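Local coordinates for protein spectinomycin phosphotransferase (Legionella pneumophila, PDB 3I0Q) that probably transfers a phosphate group from a nucleotide to an antibiotic such as spectinomycin, at residues F79-L84 against A99-H104. Residues are numbered along the deposited sequence; the frame is centred on the assembly and turned at random.
Sequences FPIHTL and AYPFIH. With AMP (adenosine monophosphate), chain B.
Pro80 lies alongside the ring of Tyr100, the two side chains pointing the same way, and its CG comes to 3.8 Å from Tyr100 CE2. The tyrosine side chain sets out away from 79-84, but with CG beside the backbone N (chi1 -67°) the ring returns to the proline. Next along, Ile81 aims at the strand: its CB meets Ala99 CB at 4.1 Å, while CG1, likewise held beside the backbone N, reaches past to Pro101 CD. That same CD also meets Phe79 O. A single hydrogen bond joins the backbones, from Ile81 N to Ala99 O (3.0 Å, 151° at the hydrogen), with the donor well above the carbonyl plane. Pro101 to Ile103 probably correspond to the hinge, as in kinase-like nucleotide sites, where backbone groups hydrogen-bond the adenine. AMP N6 donates to Pro101 O at 3.2 Å. Ile103 N donates to AMP N1 at 3.0 Å, and the Phe102 side chain lies against the base, AMP C2 being 3.5 Å above the plane of its ring, over the centre. Loop 79-84 packs against the end of the strand, up to Pro101. Pro80 also touches Leu63 and Ile66 of helix 63-71, Ala99 meets Tyr19 of helix 8-19, and Tyr100 pairs by backbone with Phe50 of strand 49-53, the central strand of the antiparallel sheet that 97-101 borders.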
ATOM      1  N   PHE A  79       6.258   8.697  12.979  1.00 59.15           N
ATOM      2  CA  PHE A  79       5.258   9.069  13.981  1.00 58.16           C
ATOM      3  C   PHE A  79       4.721  10.485  13.783  1.00 58.51           C
ATOM      4  O   PHE A  79       5.475  11.396  13.458  1.00 59.10           O
ATOM      5  CB  PHE A  79       5.852   8.954  15.393  1.00 57.16           C
ATOM      6  CG  PHE A  79       4.817   8.761  16.464  1.00 56.03           C
ATOM      7  CD1 PHE A  79       4.044   7.590  16.499  1.00 53.34           C
ATOM      8  CD2 PHE A  79       4.555   9.769  17.386  1.00 55.31           C
ATOM      9  CE1 PHE A  79       3.033   7.430  17.417  1.00 52.69           C
ATOM     10  CE2 PHE A  79       3.535   9.617  18.320  1.00 54.77           C
ATOM     11  CZ  PHE A  79       2.768   8.446  18.335  1.00 54.06           C
ATOM     12  N   PRO A  80       3.411  10.693  13.995  1.00 58.94           N
ATOM     13  CA  PRO A  80       2.813  12.025  13.822  1.00 61.21           C
ATOM     14  C   PRO A  80       3.358  13.035  14.823  1.00 63.11           C
ATOM     15  O   PRO A  80       4.050  12.675  15.776  1.00 66.03           O
ATOM     16  CB  PRO A  80       1.317  11.783  14.045  1.00 60.57           C
ATOM     17  CG  PRO A  80       1.142  10.301  13.783  1.00 60.77           C
ATOM     18  CD  PRO A  80       2.389   9.708  14.386  1.00 59.74           C
ATOM     19  N   ILE A  81       3.051  14.304  14.605  1.00 63.46           N
ATOM     20  CA  ILE A  81       3.496  15.333  15.526  1.00 62.34           C
ATOM     21  C   ILE A  81       2.328  15.744  16.403  1.00 64.44           C
ATOM     22  O   ILE A  81       1.209  15.916  15.919  1.00 66.14           O
ATOM     23  CB  ILE A  81       4.022  16.555  14.794  1.00 58.98           C
ATOM     24  CG1 ILE A  81       5.362  16.210  14.140  1.00 56.37           C
ATOM     25  CG2 ILE A  81       4.093  17.730  15.765  1.00 57.83           C
ATOM     26  CD1 ILE A  81       6.292  17.382  13.974  1.00 51.67           C
ATOM     27  N   HIS A  82       2.594  15.912  17.692  1.00 66.55           N
ATOM     28  CA  HIS A  82       1.561  16.283  18.652  1.00 68.60           C
ATOM     29  C   HIS A  82       1.032  17.721  18.555  1.00 69.30           C
ATOM     30  O   HIS A  82       1.797  18.680  18.408  1.00 67.21           O
ATOM     31  CB  HIS A  82       2.056  16.060  20.091  1.00 69.41           C
ATOM     32  CG  HIS A  82       2.339  14.633  20.434  1.00 68.54           C
ATOM     33  ND1 HIS A  82       3.579  14.057  20.258  1.00 69.29           N
ATOM     34  CD2 HIS A  82       1.549  13.672  20.971  1.00 68.36           C
ATOM     35  CE1 HIS A  82       3.543  12.804  20.675  1.00 69.59           C
ATOM     36  NE2 HIS A  82       2.322  12.544  21.111  1.00 69.19           N
ATOM     37  N   THR A  83      -0.290  17.846  18.670  1.00 70.89           N
ATOM     38  CA  THR A  83      -0.974  19.135  18.653  1.00 72.90           C
ATOM     39  C   THR A  83      -1.009  19.651  20.080  1.00 73.76           C
ATOM     40  O   THR A  83      -1.001  18.860  21.022  1.00 74.40           O
ATOM     41  CB  THR A  83      -2.427  18.988  18.203  1.00 74.12           C
ATOM     42  OG1 THR A  83      -3.027  17.878  18.893  1.00 74.14           O
ATOM     43  CG2 THR A  83      -2.507  18.783  16.695  1.00 73.98           C
ATOM     44  N   LEU A  84      -1.057  20.967  20.254  1.00 75.41           N
ATOM     45  CA  LEU A  84      -1.105  21.528  21.598  1.00 75.68           C
ATOM     46  C   LEU A  84      -2.088  20.727  22.452  1.00 76.53           C
ATOM     47  O   LEU A  84      -1.800  20.423  23.603  1.00 76.90           O
ATOM     48  CB  LEU A  84      -1.503  23.005  21.550  1.00 75.24           C
ATOM     49  CG  LEU A  84      -0.474  23.896  20.838  1.00 76.38           C
ATOM     50  CD1 LEU A  84      -0.917  25.348  20.862  1.00 75.68           C
ATOM     51  CD2 LEU A  84       0.876  23.751  21.521  1.00 77.74           C
ATOM     52  N   ALA A  99       0.131  16.103  10.962  1.00 67.39           N
ATOM     53  CA  ALA A  99       1.468  16.565  10.663  1.00 65.26           C
ATOM     54  C   ALA A  99       2.440  15.424  10.905  1.00 64.67           C
ATOM     55  O   ALA A  99       2.191  14.541  11.741  1.00 64.03           O
ATOM     56  CB  ALA A  99       1.815  17.749  11.541  1.00 66.30           C
ATOM     57  N   TYR A 100       3.530  15.429  10.149  1.00 62.85           N
ATOM     58  CA  TYR A 100       4.578  14.423  10.282  1.00 61.72           C
ATOM     59  C   TYR A 100       5.830  15.172   9.964  1.00 62.05           C
ATOM     60  O   TYR A 100       5.800  16.125   9.190  1.00 62.94           O
ATOM     61  CB  TYR A 100       4.481  13.303   9.244  1.00 61.08           C
ATOM     62  CG  TYR A 100       3.287  12.383   9.333  1.00 62.74           C
ATOM     63  CD1 TYR A 100       2.130  12.653   8.614  1.00 65.19           C
ATOM     64  CD2 TYR A 100       3.323  11.223  10.113  1.00 61.71           C
ATOM     65  CE1 TYR A 100       1.038  11.790   8.663  1.00 66.64           C
ATOM     66  CE2 TYR A 100       2.236  10.357  10.169  1.00 62.54           C
ATOM     67  CZ  TYR A 100       1.094  10.651   9.443  1.00 64.87           C
ATOM     68  OH  TYR A 100      -0.024   9.849   9.514  1.00 66.49           O
ATOM     69  N   PRO A 101       6.953  14.772  10.560  1.00 61.97           N
ATOM     70  CA  PRO A 101       8.193  15.485  10.241  1.00 61.41           C
ATOM     71  C   PRO A 101       8.470  15.140   8.764  1.00 60.87           C
ATOM     72  O   PRO A 101       7.931  14.155   8.258  1.00 57.47           O
ATOM     73  CB  PRO A 101       9.193  14.859  11.207  1.00 61.90           C
ATOM     74  CG  PRO A 101       8.679  13.426  11.332  1.00 60.24           C
ATOM     75  CD  PRO A 101       7.194  13.636  11.467  1.00 61.44           C
ATOM     76  N   PHE A 102       9.291  15.917   8.065  1.00 61.41           N
ATOM     77  CA  PHE A 102       9.508  15.603   6.656  1.00 63.81           C
ATOM     78  C   PHE A 102      10.708  14.727   6.378  1.00 63.98           C
ATOM     79  O   PHE A 102      11.832  15.111   6.665  1.00 64.71           O
ATOM     80  CB  PHE A 102       9.624  16.876   5.811  1.00 64.86           C
ATOM     81  CG  PHE A 102       9.368  16.642   4.344  1.00 66.34           C
ATOM     82  CD1 PHE A 102       8.096  16.800   3.812  1.00 65.58           C
ATOM     83  CD2 PHE A 102      10.384  16.194   3.503  1.00 67.00           C
ATOM     84  CE1 PHE A 102       7.844  16.514   2.466  1.00 62.80           C
ATOM     85  CE2 PHE A 102      10.130  15.906   2.161  1.00 64.84           C
ATOM     86  CZ  PHE A 102       8.858  16.069   1.650  1.00 61.40           C
ATOM     87  N   ILE A 103      10.463  13.557   5.792  1.00 65.21           N
ATOM     88  CA  ILE A 103      11.539  12.631   5.466  1.00 66.68           C
ATOM     89  C   ILE A 103      11.990  12.751   4.024  1.00 67.47           C
ATOM     90  O   ILE A 103      11.337  12.249   3.113  1.00 67.96           O
ATOM     91  CB  ILE A 103      11.134  11.167   5.733  1.00 67.76           C
ATOM     92  CG1 ILE A 103      11.259  10.864   7.222  1.00 68.18           C
ATOM     93  CG2 ILE A 103      12.044  10.216   4.970  1.00 67.54           C
ATOM     94  CD1 ILE A 103      10.676  11.938   8.108  1.00 69.72           C
ATOM     95  N   HIS A 104      13.114  13.436   3.836  1.00 68.14           N
ATOM     96  CA  HIS A 104      13.709  13.633   2.523  1.00 67.20           C
ATOM     97  C   HIS A 104      14.287  12.295   2.109  1.00 64.63           C
ATOM     98  O   HIS A 104      15.437  11.982   2.406  1.00 64.82           O
ATOM     99  CB  HIS A 104      14.834  14.659   2.604  1.00 69.52           C
ATOM    100  CG  HIS A 104      14.413  15.975   3.185  1.00 74.36           C
ATOM    101  ND1 HIS A 104      13.689  16.906   2.471  1.00 75.75           N
ATOM    102  CD2 HIS A 104      14.617  16.514   4.410  1.00 74.35           C
ATOM    103  CE1 HIS A 104      13.466  17.963   3.231  1.00 75.45           C
ATOM    104  NE2 HIS A 104      14.019  17.751   4.412  1.00 76.95           N
TER
HETATM  105  P   AMP B 400       1.163   7.897   1.639  1.00 83.15           P
HETATM  106  O1P AMP B 400       0.145   7.242   0.769  1.00 81.99           O
HETATM  107  O2P AMP B 400       0.856   9.485   1.678  1.00 83.83           O
HETATM  108  O3P AMP B 400       1.348   7.440   3.049  1.00 82.76           O
HETATM  109  O5' AMP B 400       2.588   7.847   0.879  1.00 80.26           O
HETATM  110  C5' AMP B 400       2.699   8.171  -0.516  1.00 76.76           C
HETATM  111  C4' AMP B 400       3.916   9.067  -0.783  1.00 73.95           C
HETATM  112  O4' AMP B 400       3.926  10.209   0.072  1.00 73.09           O
HETATM  113  C3' AMP B 400       5.267   8.408  -0.529  1.00 72.83           C
HETATM  114  O3' AMP B 400       5.743   7.844  -1.763  1.00 71.87           O
HETATM  115  C2' AMP B 400       6.143   9.620  -0.143  1.00 71.53           C
HETATM  116  O2' AMP B 400       6.672  10.206  -1.345  1.00 71.09           O
HETATM  117  C1' AMP B 400       5.214  10.642   0.528  1.00 69.50           C
HETATM  118  N9  AMP B 400       5.329  10.770   2.014  1.00 67.09           N
HETATM  119  C8  AMP B 400       4.551  10.170   2.979  1.00 65.68           C
HETATM  120  N7  AMP B 400       4.882  10.472   4.202  1.00 64.88           N
HETATM  121  C5  AMP B 400       5.956  11.334   4.059  1.00 64.82           C
HETATM  122  C6  AMP B 400       6.789  12.031   5.006  1.00 64.97           C
HETATM  123  N6  AMP B 400       6.625  11.930   6.327  1.00 62.89           N
HETATM  124  N1  AMP B 400       7.791  12.824   4.518  1.00 65.19           N
HETATM  125  C2  AMP B 400       7.956  12.926   3.182  1.00 66.92           C
HETATM  126  N3  AMP B 400       7.243  12.327   2.205  1.00 65.54           N
HETATM  127  C4  AMP B 400       6.246  11.533   2.722  1.00 65.65           C